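Local atomic coordinates of proton-dependent oligopeptide transporter family protein (Xanthomonas campestris, PDB entry 6EI3), a protein that probably carries short peptides across the cell membrane together with protons, as a POT-family member of the major facilitator superfamily. Residues F82-Y86 and F112-I117. Numbering follows the deposited sequence.
Sequences FSLIY and FGAGGI. With 78M ((2S)-2,3-dihydroxypropyl(7Z)-pentadec-7-enoate), chain B.
The ring of F82 lies over the backbone of G116, whose CA makes a CH-pi contact 3.7 Å from the ring centroid and 14° off the ring normal. A second CH-pi contact joins A114 CB to the face of the Y86 ring, its centroid 4.0 Å away. Y86 CG is anti to the backbone N (chi1 -160°), which swings the ring along the backbone of G113 and A114.

F82 CE1 comes down on one face of the F112 ring, 3.5 Å from CE2 and toward its rim. The two ring planes are inclined at 42°. I85 CD1 meets the F112 ring at its edge, 3.7 Å from CE2. The two branches of I117 divide between partners: CG2 packs on F82 CB (3.5 Å), while CD1 lies in the plane of the Y86 ring at its edge.

F82 is thus a knob in a hole formed by F112, G113, G116 and I117, with its CD1 3.2 Å from F112 O. Segments 82-86 and 112-117 run nearly antiparallel, axes 7.6 Å apart, a closeness consistent with G113 having no side chain; F82 O lies 3.4 Å from G113 CA.

L84 and F112 touch different bound 78M lipids. No hydrogen bond crosses the interface; the hydroxyls of S83 and Y86 bond instead to I79 O and E14 OE2. Cohesion between transmembrane helices 62-95 and 100-117 therefore rests here mainly on dispersion and close glycine-aromatic fit, while Y86 adds a polar tie to helix 4-22.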
# COMPACT_ATOMS: atom_id res chain seq x y z
N PHE A 82 -0.36 15.17 -12.89
CA PHE A 82 0.22 14.50 -11.73
C PHE A 82 1.64 14.03 -12.06
O PHE A 82 2.51 14.12 -11.21
CB PHE A 82 -0.65 13.33 -11.26
CG PHE A 82 -1.71 13.73 -10.26
CD1 PHE A 82 -1.40 13.93 -8.93
CD2 PHE A 82 -3.03 13.90 -10.67
CE1 PHE A 82 -2.39 14.28 -8.00
CE2 PHE A 82 -4.02 14.25 -9.74
CZ PHE A 82 -3.69 14.44 -8.41
N SER A 83 1.88 13.55 -13.31
CA SER A 83 3.22 13.09 -13.73
C SER A 83 4.24 14.24 -13.76
O SER A 83 5.40 14.01 -13.44
CB SER A 83 3.16 12.38 -15.07
OG SER A 83 2.40 11.19 -14.96
N LEU A 84 3.81 15.45 -14.14
CA LEU A 84 4.70 16.62 -14.16
C LEU A 84 5.04 17.06 -12.73
O LEU A 84 6.18 17.46 -12.47
CB LEU A 84 4.05 17.78 -14.94
CG LEU A 84 3.98 17.65 -16.46
CD1 LEU A 84 3.00 18.67 -17.03
CD2 LEU A 84 5.34 17.81 -17.11
N ILE A 85 4.07 16.97 -11.80
CA ILE A 85 4.29 17.29 -10.38
C ILE A 85 5.31 16.26 -9.84
O ILE A 85 6.26 16.63 -9.15
CB ILE A 85 2.94 17.29 -9.59
CG1 ILE A 85 2.10 18.56 -9.97
CG2 ILE A 85 3.19 17.26 -8.07
CD1 ILE A 85 0.62 18.57 -9.55
N TYR A 86 5.12 14.99 -10.23
CA TYR A 86 5.92 13.83 -9.89
C TYR A 86 7.38 14.11 -10.30
O TYR A 86 8.29 13.94 -9.49
CB TYR A 86 5.30 12.64 -10.63
CG TYR A 86 5.59 11.23 -10.16
CD1 TYR A 86 6.73 10.94 -9.42
CD2 TYR A 86 4.79 10.17 -10.57
CE1 TYR A 86 7.06 9.62 -9.09
CE2 TYR A 86 5.12 8.86 -10.28
CZ TYR A 86 6.25 8.58 -9.52
OH TYR A 86 6.54 7.28 -9.22
N PHE A 112 2.42 12.78 -3.93
CA PHE A 112 1.24 13.36 -4.58
C PHE A 112 1.11 12.91 -6.02
O PHE A 112 0.02 12.50 -6.44
CB PHE A 112 1.32 14.89 -4.50
CG PHE A 112 0.09 15.66 -4.95
CD1 PHE A 112 -1.03 15.74 -4.13
CD2 PHE A 112 0.09 16.38 -6.13
CE1 PHE A 112 -2.14 16.49 -4.52
CE2 PHE A 112 -1.01 17.16 -6.50
CZ PHE A 112 -2.12 17.20 -5.70
N GLY A 113 2.22 13.00 -6.77
CA GLY A 113 2.23 12.61 -8.18
C GLY A 113 1.98 11.13 -8.39
O GLY A 113 1.14 10.75 -9.21
N ALA A 114 2.74 10.29 -7.66
CA ALA A 114 2.67 8.83 -7.74
C ALA A 114 1.32 8.34 -7.25
O ALA A 114 0.76 7.42 -7.83
CB ALA A 114 3.79 8.19 -6.92
N GLY A 115 0.80 8.98 -6.21
CA GLY A 115 -0.50 8.62 -5.68
C GLY A 115 -1.63 8.96 -6.63
O GLY A 115 -2.53 8.15 -6.84
N GLY A 116 -1.58 10.16 -7.21
CA GLY A 116 -2.64 10.62 -8.12
C GLY A 116 -2.83 9.80 -9.39
O GLY A 116 -3.97 9.60 -9.82
N ILE A 117 -1.73 9.31 -9.99
CA ILE A 117 -1.80 8.52 -11.25
C ILE A 117 -2.17 7.05 -11.02
O ILE A 117 -2.60 6.37 -11.95
CB ILE A 117 -0.48 8.61 -12.06
CG1 ILE A 117 0.69 7.92 -11.30
CG2 ILE A 117 -0.17 10.06 -12.44
CD1 ILE A 117 1.97 7.65 -12.12
O21 78M B . -4.41 17.30 -21.54
C20 78M B . -4.44 18.69 -21.29
C18 78M B . -3.18 19.15 -20.60
O19 78M B . -3.38 20.44 -20.02
C17 78M B . -2.00 19.19 -21.54
O2 78M B . -0.84 19.46 -20.71
C1 78M B . 0.36 19.35 -21.28
O1 78M B . 0.55 18.97 -22.41
C2 78M B . 1.44 19.81 -20.34
C3 78M B . 2.87 19.57 -20.82
C4 78M B . 3.29 18.10 -20.80
C5 78M B . 4.77 17.88 -21.09
C6 78M B . 5.12 16.43 -21.42
C7 78M B . 6.58 16.12 -21.32
C8 78M B . 7.53 16.29 -22.23
C9 78M B . 7.41 16.86 -23.62
C10 78M B . 8.73 16.82 -24.40
C11 78M B . 9.07 15.47 -25.01
C12 78M B . 10.54 15.27 -25.34
C13 78M B . 10.84 13.99 -26.13
C15 78M B . 12.75 12.74 -24.98
C14 78M B . 12.30 13.58 -26.17